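Local coordinates for protein catechol 1,2-dioxygenase (Burkholderia vietnamiensis, PDB 5TD3) that probably catalyses the intradiol cleavage of catechol by dioxygen to cis,cis-muconate, at a metal site that holds zinc in this crystal, at residues A[143-148]-A[293-298]; A[164-169]-A[236-241]; A[232-237]-A[252-257]. All coordinates share one frame; numbering follows the deposited sequence.

Contact 1. Residues A[143-148]-A[293-298]; sequences GPLVIH and QDITFD
His-148 sets its ring CG between its own backbone N and carbonyl carbon (chi1 59°), and Asp-294 turns its carboxylate CG anti to N (chi1 -168°). Both side chains thereby lean toward each other across a parallel strand pair. The strands, 144-152 and 292-300, are neighbours in one sheet of the beta sandwich expected of an intradiol dioxygenase. NE2 of His-148 donates to OD2 of Asp-294 over 2.7 Å. The bond is nearly straight. It lies in the imidazole plane and meets OD2 on its syn side. The carboxylate is twisted 32° from the ring. OD2 also forms a salt bridge with Lys-279 on the next strand, so two partners hold this oxygen. Thr-296 CA lies over one face of the imidazole, offset toward the rim.

Five backbone hydrogen bonds join the strands, from Pro-144 O to Gln-293 N at one end to His-148 O and Phe-297 N at the other. Val-146 shares the sheet face of His-148, and its CB lies 3.5 Å from Asp-294 OD1. Leu-145, Ile-147, Gln-293 and Ile-295 take the opposite face. Gln-293 directs OE1 to Thr-278. Ile-147 and Ile-295 both press on Phe-252 of the other sheet. On the same face, the CD1 methyl of Leu-145 meets the CD1 methyl of Ile-295 at 3.8 Å.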
loop_
_atom_site.group_PDB
_atom_site.type_symbol
_atom_site.label_atom_id
_atom_site.label_comp_id
_atom_site.label_asym_id
_atom_site.label_seq_id
_atom_site.Cartn_x
_atom_site.Cartn_y
_atom_site.Cartn_z
ATOM N N GLY A 143 20.856 0.963 32.302
ATOM C CA GLY A 143 20.962 1.528 33.631
ATOM C C GLY A 143 19.708 2.277 34.023
ATOM O O GLY A 143 18.832 2.579 33.199
ATOM N N PRO A 144 19.589 2.572 35.314
ATOM C CA PRO A 144 18.384 3.249 35.798
ATOM C C PRO A 144 18.306 4.678 35.291
ATOM O O PRO A 144 19.314 5.374 35.131
ATOM C CB PRO A 144 18.532 3.207 37.324
ATOM C CG PRO A 144 19.995 3.080 37.553
ATOM C CD PRO A 144 20.530 2.269 36.403
ATOM N N LEU A 145 17.078 5.110 35.046
ATOM C CA LEU A 145 16.793 6.426 34.494
ATOM C C LEU A 145 15.595 6.982 35.239
ATOM O O LEU A 145 14.591 6.284 35.402
ATOM C CB LEU A 145 16.498 6.342 32.987
ATOM C CG LEU A 145 15.892 7.565 32.300
ATOM C CD1 LEU A 145 16.817 8.754 32.418
ATOM C CD2 LEU A 145 15.603 7.261 30.831
ATOM N N VAL A 146 15.698 8.224 35.696
ATOM C CA VAL A 146 14.597 8.907 36.362
ATOM C C VAL A 146 14.229 10.108 35.506
ATOM O O VAL A 146 15.097 10.922 35.177
ATOM C CB VAL A 146 14.971 9.345 37.791
ATOM C CG1 VAL A 146 13.810 10.093 38.440
ATOM C CG2 VAL A 146 15.386 8.148 38.626
ATOM N N ILE A 147 12.958 10.202 35.123
ATOM C CA ILE A 147 12.447 11.307 34.318
ATOM C C ILE A 147 11.418 12.024 35.168
ATOM O O ILE A 147 10.455 11.404 35.630
ATOM C CB ILE A 147 11.814 10.832 33.000
ATOM C CG1 ILE A 147 12.733 9.869 32.237
ATOM C CG2 ILE A 147 11.486 12.024 32.110
ATOM C CD1 ILE A 147 12.043 9.183 31.052
ATOM N N HIS A 148 11.607 13.326 35.367
ATOM C CA HIS A 148 10.709 14.061 36.242
ATOM C C HIS A 148 10.572 15.491 35.751
ATOM O O HIS A 148 11.426 16.014 35.029
ATOM C CB HIS A 148 11.207 14.043 37.692
ATOM C CG HIS A 148 12.571 14.627 37.861
ATOM N ND1 HIS A 148 12.781 15.936 38.245
ATOM C CD2 HIS A 148 13.797 14.090 37.663
ATOM C CE1 HIS A 148 14.081 16.170 38.304
ATOM N NE2 HIS A 148 14.720 15.066 37.949
ATOM N N GLN A 293 20.873 7.918 35.836
ATOM C CA GLN A 293 20.764 9.056 34.936
ATOM C C GLN A 293 19.474 9.796 35.235
ATOM O O GLN A 293 18.420 9.180 35.392
ATOM C CB GLN A 293 20.758 8.611 33.473
ATOM C CG GLN A 293 21.970 7.819 33.052
ATOM C CD GLN A 293 23.024 8.689 32.421
ATOM O OE1 GLN A 293 23.612 9.541 33.083
ATOM N NE2 GLN A 293 23.267 8.486 31.130
ATOM N N ASP A 294 19.548 11.119 35.283
ATOM C CA ASP A 294 18.408 11.927 35.678
ATOM C C ASP A 294 18.108 12.947 34.595
ATOM O O ASP A 294 19.017 13.602 34.068
ATOM C CB ASP A 294 18.663 12.627 37.009
ATOM C CG ASP A 294 17.408 13.246 37.589
ATOM O OD1 ASP A 294 16.545 12.493 38.084
ATOM O OD2 ASP A 294 17.307 14.489 37.596
ATOM N N ILE A 295 16.827 13.074 34.267
ATOM C CA ILE A 295 16.368 13.989 33.234
ATOM C C ILE A 295 15.204 14.795 33.781
ATOM O O ILE A 295 14.172 14.226 34.152
ATOM C CB ILE A 295 15.940 13.250 31.959
ATOM C CG1 ILE A 295 17.141 12.522 31.348
ATOM C CG2 ILE A 295 15.321 14.238 30.987
ATOM C CD1 ILE A 295 16.814 11.765 30.082
ATOM N N THR A 296 15.365 16.111 33.824
ATOM C CA THR A 296 14.260 17.008 34.114
ATOM C C THR A 296 13.620 17.418 32.795
ATOM O O THR A 296 14.310 17.898 31.889
ATOM C CB THR A 296 14.743 18.242 34.881
ATOM O OG1 THR A 296 15.465 17.840 36.058
ATOM C CG2 THR A 296 13.556 19.101 35.292
ATOM N N PHE A 297 12.310 17.232 32.687
ATOM C CA PHE A 297 11.599 17.548 31.450
ATOM C C PHE A 297 10.216 18.059 31.804
ATOM O O PHE A 297 9.425 17.336 32.412
ATOM C CB PHE A 297 11.507 16.331 30.531
ATOM C CG PHE A 297 10.890 16.627 29.184
ATOM C CD1 PHE A 297 11.529 17.458 28.276
ATOM C CD2 PHE A 297 9.683 16.043 28.818
ATOM C CE1 PHE A 297 10.963 17.723 27.039
ATOM C CE2 PHE A 297 9.119 16.296 27.579
ATOM C CZ PHE A 297 9.756 17.137 26.691
ATOM N N ASP A 298 9.942 19.304 31.438
ATOM C CA ASP A 298 8.689 19.968 31.753
ATOM C C ASP A 298 7.761 19.951 30.544
ATOM O O ASP A 298 8.210 19.979 29.395
ATOM C CB ASP A 298 8.951 21.413 32.193
ATOM C CG ASP A 298 9.759 21.493 33.478
ATOM O OD1 ASP A 298 9.598 20.600 34.347
ATOM O OD2 ASP A 298 10.557 22.450 33.612
#

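Contact 2. Residues A[164-169]-A[236-241]; sequences VECWHA and VHFFVT. With ZN (zinc ion), chain C.
Trp-167 and His-237 lie almost flat against each other in an offset stack. The five-membered ring of Trp-167 and the imidazole are inclined by only 6°, with centroids 4.2 Å apart. NE1 of Trp-167 sits over the imidazole face, toward its rim. CB of His-237 sits over the indole in turn, 3.3 Å from the centroid of the six-membered ring, as a CH-pi contact. Trp-167 has CG between its backbone N and carbonyl carbon (chi1 64°), which swings the indole across to the partner strand. At the far end of the indole, CH2 points over the centre of the Phe-239 ring in an edge-to-face contact, with the planes 56° apart. The three rings form an aromatic cluster on the metal side of an antiparallel strand pair, in one sheet of the expected beta sandwich. The stacked imidazole uses NE2 to bind the zinc ion, so Trp-167 backs a metal ligand.

Glu-165 continues this face. OE2 accepts from a water that in turn accepts from Thr-241 OG1, while OE1 is hydrogen-bonded to the hydroxyl of Tyr-121. On the other face, SG of Cys-166 touches CG1 of Val-236 at 3.4 Å and stands obliquely to the Phe-238 ring. Val-164 and Val-240 point the same way, side by side.

Glu-165 pairs with Phe-239 and Trp-167 with His-237 through two backbone hydrogen bonds each. Strand 163-167 is flanked by strand 190-194, and strand 235-241 by strand 248-253. Val-164 and Val-236 pack on strand 144-152 of the facing sheet.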
loop_
_atom_site.group_PDB
_atom_site.type_symbol
_atom_site.label_atom_id
_atom_site.label_comp_id
_atom_site.label_asym_id
_atom_site.label_seq_id
_atom_site.Cartn_x
_atom_site.Cartn_y
_atom_site.Cartn_z
ATOM N N VAL A 164 0.070 11.836 32.367
ATOM C CA VAL A 164 1.317 11.807 31.614
ATOM C C VAL A 164 1.625 10.348 31.328
ATOM O O VAL A 164 1.881 9.569 32.253
ATOM C CB VAL A 164 2.458 12.487 32.383
ATOM C CG1 VAL A 164 3.749 12.371 31.595
ATOM C CG2 VAL A 164 2.135 13.961 32.638
ATOM N N GLU A 165 1.591 9.966 30.052
ATOM C CA GLU A 165 1.837 8.595 29.637
ATOM C C GLU A 165 3.201 8.489 28.969
ATOM O O GLU A 165 3.598 9.377 28.216
ATOM C CB GLU A 165 0.766 8.113 28.663
ATOM C CG GLU A 165 -0.646 8.144 29.170
ATOM C CD GLU A 165 -1.603 7.669 28.104
ATOM O OE1 GLU A 165 -1.508 6.494 27.740
ATOM O OE2 GLU A 165 -2.448 8.458 27.632
ATOM N N CYS A 166 3.898 7.400 29.246
ATOM C CA CYS A 166 5.274 7.201 28.818
ATOM C C CYS A 166 5.400 5.826 28.182
ATOM O O CYS A 166 4.872 4.850 28.720
ATOM C CB CYS A 166 6.213 7.287 30.030
ATOM S SG CYS A 166 7.970 7.164 29.680
ATOM N N TRP A 167 6.109 5.732 27.057
ATOM C CA TRP A 167 6.528 4.410 26.593
ATOM C C TRP A 167 7.852 4.543 25.860
ATOM O O TRP A 167 8.129 5.566 25.232
ATOM C CB TRP A 167 5.469 3.724 25.698
ATOM C CG TRP A 167 5.123 4.389 24.354
ATOM C CD1 TRP A 167 5.473 3.951 23.105
ATOM C CD2 TRP A 167 4.292 5.545 24.146
ATOM N NE1 TRP A 167 4.940 4.777 22.141
ATOM C CE2 TRP A 167 4.210 5.761 22.756
ATOM C CE3 TRP A 167 3.624 6.430 25.010
ATOM C CZ2 TRP A 167 3.495 6.822 22.201
ATOM C CZ3 TRP A 167 2.906 7.481 24.462
ATOM C CH2 TRP A 167 2.845 7.672 23.071
ATOM N N HIS A 168 8.686 3.510 25.976
ATOM C CA HIS A 168 9.995 3.537 25.337
ATOM C C HIS A 168 10.541 2.117 25.257
ATOM O O HIS A 168 9.963 1.167 25.800
ATOM C CB HIS A 168 10.967 4.469 26.080
ATOM C CG HIS A 168 11.340 3.984 27.443
ATOM N ND1 HIS A 168 12.311 3.026 27.656
ATOM C CD2 HIS A 168 10.855 4.309 28.663
ATOM C CE1 HIS A 168 12.417 2.795 28.953
ATOM N NE2 HIS A 168 11.545 3.560 29.588
ATOM N N ALA A 169 11.670 1.990 24.569
ATOM C CA ALA A 169 12.276 0.700 24.250
ATOM C C ALA A 169 13.234 0.230 25.350
ATOM O O ALA A 169 13.650 0.998 26.225
ATOM C CB ALA A 169 13.017 0.791 22.915
ATOM N N VAL A 236 12.147 8.770 24.221
ATOM C CA VAL A 236 11.055 8.393 25.106
ATOM C C VAL A 236 9.813 9.094 24.593
ATOM O O VAL A 236 9.868 10.292 24.293
ATOM C CB VAL A 236 11.323 8.800 26.566
ATOM C CG1 VAL A 236 10.137 8.433 27.435
ATOM C CG2 VAL A 236 12.594 8.129 27.099
ATOM N N HIS A 237 8.707 8.353 24.471
ATOM C CA HIS A 237 7.435 8.907 24.011
ATOM C C HIS A 237 6.585 9.379 25.180
ATOM O O HIS A 237 6.597 8.776 26.261
ATOM C CB HIS A 237 6.591 7.880 23.248
ATOM C CG HIS A 237 7.230 7.340 22.008
ATOM N ND1 HIS A 237 7.011 7.888 20.763
ATOM C CD2 HIS A 237 8.029 6.263 21.810
ATOM C CE1 HIS A 237 7.686 7.200 19.855
ATOM N NE2 HIS A 237 8.305 6.202 20.464
ATOM N N PHE A 238 5.763 10.404 24.913
ATOM C CA PHE A 238 4.761 10.883 25.856
ATOM C C PHE A 238 3.445 11.258 25.175
ATOM O O PHE A 238 3.425 11.862 24.099
ATOM C CB PHE A 238 5.249 12.115 26.638
ATOM C CG PHE A 238 6.457 11.862 27.477
ATOM C CD1 PHE A 238 6.341 11.318 28.740
ATOM C CD2 PHE A 238 7.719 12.184 27.004
ATOM C CE1 PHE A 238 7.458 11.095 29.519
ATOM C CE2 PHE A 238 8.844 11.966 27.790
ATOM C CZ PHE A 238 8.708 11.422 29.048
ATOM N N PHE A 239 2.348 10.909 25.837
ATOM C CA PHE A 239 1.057 11.564 25.698
ATOM C C PHE A 239 0.826 12.344 26.979
ATOM O O PHE A 239 1.133 11.844 28.064
ATOM C CB PHE A 239 -0.107 10.567 25.576
ATOM C CG PHE A 239 -0.312 9.967 24.215
ATOM C CD1 PHE A 239 -0.062 10.677 23.063
ATOM C CD2 PHE A 239 -0.823 8.675 24.114
ATOM C CE1 PHE A 239 -0.285 10.089 21.813
ATOM C CE2 PHE A 239 -1.039 8.086 22.882
ATOM C CZ PHE A 239 -0.763 8.802 21.732
ATOM N N VAL A 240 0.238 13.538 26.879
ATOM C CA VAL A 240 -0.289 14.212 28.059
ATOM C C VAL A 240 -1.726 14.638 27.782
ATOM O O VAL A 240 -1.984 15.393 26.837
ATOM C CB VAL A 240 0.555 15.427 28.477
ATOM C CG1 VAL A 240 0.014 15.978 29.794
ATOM C CG2 VAL A 240 2.019 15.037 28.616
ATOM N N THR A 241 -2.650 14.187 28.629
ATOM C CA THR A 241 -4.071 14.472 28.495
ATOM C C THR A 241 -4.552 15.196 29.748
ATOM O O THR A 241 -4.185 14.818 30.863
ATOM C CB THR A 241 -4.872 13.170 28.291
ATOM O OG1 THR A 241 -4.375 12.459 27.145
ATOM C CG2 THR A 241 -6.348 13.466 28.089
HETATM ZN ZN ZN C . 9.760 5.088 19.794
HETATM O O HOH W 1 -2.224 11.063 28.333
#

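Contact 3. Residues A[232-237]-A[252-257]. With ZN (zinc ion), chain C.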
loop_
_atom_site.group_PDB
_atom_site.type_symbol
_atom_site.label_atom_id
_atom_site.label_comp_id
_atom_site.label_asym_id
_atom_site.label_seq_id
_atom_site.Cartn_x
_atom_site.Cartn_y
_atom_site.Cartn_z
ATOM N N ARG A 232 16.513 4.957 14.568
ATOM C CA ARG A 232 16.144 6.105 15.380
ATOM C C ARG A 232 17.130 6.267 16.531
ATOM O O ARG A 232 17.625 5.269 17.063
ATOM C CB ARG A 232 14.741 5.944 15.977
ATOM C CG ARG A 232 13.672 5.611 14.963
ATOM C CD ARG A 232 12.309 6.048 15.431
ATOM N NE ARG A 232 12.222 7.490 15.531
ATOM C CZ ARG A 232 11.344 8.127 16.286
ATOM N NH1 ARG A 232 10.465 7.445 17.012
ATOM N NH2 ARG A 232 11.342 9.445 16.306
ATOM N N PRO A 233 17.410 7.499 16.954
ATOM C CA PRO A 233 18.159 7.697 18.198
ATOM C C PRO A 233 17.314 7.251 19.385
ATOM O O PRO A 233 16.092 7.101 19.284
ATOM C CB PRO A 233 18.400 9.212 18.226
ATOM C CG PRO A 233 17.196 9.771 17.472
ATOM C CD PRO A 233 16.973 8.781 16.362
ATOM N N ALA A 234 17.977 7.027 20.520
ATOM C CA ALA A 234 17.233 6.697 21.733
ATOM C C ALA A 234 16.291 7.840 22.095
ATOM O O ALA A 234 16.651 9.019 21.999
ATOM C CB ALA A 234 18.184 6.404 22.897
ATOM N N HIS A 235 15.081 7.490 22.529
ATOM C CA HIS A 235 14.059 8.496 22.788
ATOM C C HIS A 235 13.017 7.902 23.725
ATOM O O HIS A 235 12.986 6.698 23.979
ATOM C CB HIS A 235 13.398 8.949 21.486
ATOM C CG HIS A 235 12.765 7.816 20.741
ATOM N ND1 HIS A 235 13.494 6.941 19.965
ATOM C CD2 HIS A 235 11.480 7.385 20.688
ATOM C CE1 HIS A 235 12.685 6.029 19.455
ATOM N NE2 HIS A 235 11.458 6.279 19.875
ATOM N N VAL A 236 12.147 8.770 24.221
ATOM C CA VAL A 236 11.055 8.393 25.106
ATOM C C VAL A 236 9.813 9.094 24.593
ATOM O O VAL A 236 9.868 10.292 24.293
ATOM C CB VAL A 236 11.323 8.800 26.566
ATOM C CG1 VAL A 236 10.137 8.433 27.435
ATOM C CG2 VAL A 236 12.594 8.129 27.099
ATOM N N HIS A 237 8.707 8.353 24.471
ATOM C CA HIS A 237 7.435 8.907 24.011
ATOM C C HIS A 237 6.585 9.379 25.180
ATOM O O HIS A 237 6.597 8.776 26.261
ATOM C CB HIS A 237 6.591 7.880 23.248
ATOM C CG HIS A 237 7.230 7.340 22.008
ATOM N ND1 HIS A 237 7.011 7.888 20.763
ATOM C CD2 HIS A 237 8.029 6.263 21.810
ATOM C CE1 HIS A 237 7.686 7.200 19.855
ATOM N NE2 HIS A 237 8.305 6.202 20.464
ATOM N N PHE A 252 11.072 13.023 23.895
ATOM C CA PHE A 252 12.364 13.701 23.925
ATOM C C PHE A 252 13.446 12.700 23.543
ATOM O O PHE A 252 13.274 11.482 23.665
ATOM C CB PHE A 252 12.670 14.435 25.251
ATOM C CG PHE A 252 12.821 13.558 26.458
ATOM C CD1 PHE A 252 13.913 12.707 26.609
ATOM C CD2 PHE A 252 11.911 13.656 27.498
ATOM C CE1 PHE A 252 14.051 11.924 27.743
ATOM C CE2 PHE A 252 12.048 12.875 28.634
ATOM C CZ PHE A 252 13.119 12.013 28.758
ATOM N N ASN A 253 14.542 13.223 23.017
ATOM C CA ASN A 253 15.658 12.386 22.625
ATOM C C ASN A 253 16.717 12.388 23.714
ATOM O O ASN A 253 16.895 13.374 24.432
ATOM C CB ASN A 253 16.243 12.864 21.298
ATOM C CG ASN A 253 15.338 12.535 20.131
ATOM O OD1 ASN A 253 15.401 11.440 19.576
ATOM N ND2 ASN A 253 14.463 13.463 19.784
ATOM N N ILE A 254 17.424 11.269 23.830
ATOM C CA ILE A 254 18.485 11.150 24.820
ATOM C C ILE A 254 19.693 11.928 24.325
ATOM O O ILE A 254 20.205 11.670 23.231
ATOM C CB ILE A 254 18.835 9.680 25.081
ATOM C CG1 ILE A 254 17.583 8.933 25.542
ATOM C CG2 ILE A 254 19.964 9.580 26.116
ATOM C CD1 ILE A 254 16.978 9.492 26.825
ATOM N N GLU A 255 20.134 12.889 25.133
ATOM C CA GLU A 255 21.271 13.729 24.807
ATOM C C GLU A 255 22.482 12.890 24.416
ATOM O O GLU A 255 22.790 11.875 25.045
ATOM C CB GLU A 255 21.604 14.595 26.023
ATOM C CG GLU A 255 22.633 15.653 25.781
ATOM C CD GLU A 255 22.863 16.490 27.025
ATOM O OE1 GLU A 255 23.131 15.898 28.100
ATOM O OE2 GLU A 255 22.738 17.729 26.936
ATOM N N GLY A 256 23.175 13.327 23.372
ATOM C CA GLY A 256 24.421 12.709 22.992
ATOM C C GLY A 256 24.311 11.495 22.101
ATOM O O GLY A 256 25.350 10.957 21.701
ATOM N N ASP A 257 23.102 11.046 21.768
ATOM C CA ASP A 257 22.968 9.926 20.845
ATOM C C ASP A 257 23.517 10.345 19.485
ATOM O O ASP A 257 23.165 11.424 18.990
ATOM C CB ASP A 257 21.508 9.488 20.706
ATOM C CG ASP A 257 21.373 8.138 20.023
ATOM O OD1 ASP A 257 21.773 8.033 18.841
ATOM O OD2 ASP A 257 20.874 7.178 20.658
HETATM ZN ZN ZN C . 9.760 5.088 19.794
HETATM O O HOH W 2 18.496 10.721 21.047
#
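The Phe-252 ring carries CB of Val-236 over one face, offset toward the rim, and has Ile-254 CD1 at its edge. The side chains of Val-236 and Phe-252 run side by side, pointing the same way, and CE1 of Phe-252 lies 4.1 Å from CG2 of Val-236. The His-235 ring has the guanidinium carbon CZ of Arg-232 over one face. NE2 of His-237 and the carbonyl carbon of Pro-233 lie in its plane. ND1 of His-235 donates to Pro-233 O over 2.7 Å, nearly straight and in the ring plane. This bond fixes the ring's rotation and leaves NE2 to bind the zinc ion at 2.1 Å. His-237 and Tyr-175 are the other protein ligands. Arg-232 is itself held by a salt bridge to Asp-263.

Strands 235-241 and 248-253 form a beta hairpin, and this contact lies at its open end. Val-236 and Phe-252 exchange two backbone hydrogen bonds. Beyond them the chain turns back in a type II beta turn from Ile-254 to Asp-257, with Gly-256 at positive phi (85°). The turn brings the carboxylate of Asp-257 up to Ala-234. OD2 takes the Ala-234 N-H over 2.9 Å from above the carboxylate plane, while OD1 accepts from Leu-259 N. Ala-234 O receives Ile-254 N at 3.0 Å. A water donates both to Ala-234 O and to Ile-254 O.

From the N terminus, segment 143-148 comes first and pairs with the last, 293-298, so contact 1 closes the longest loop. Contacts 2 and 3 fall within it. Segment 164-169 opens contact 2, which closes at 236-241. Contact 3 starts at 232-237, where contact 2 ends, and closes a short hairpin loop at 252-257. The two share Val-236 and His-237 and link three adjacent strands of one sheet beside the zinc. Contact 1 belongs to the other sheet. The sheets meet where Ile-147, Ile-295 and Phe-297 pack on Phe-252, with Phe-238 also touching Ile-147 and Phe-297.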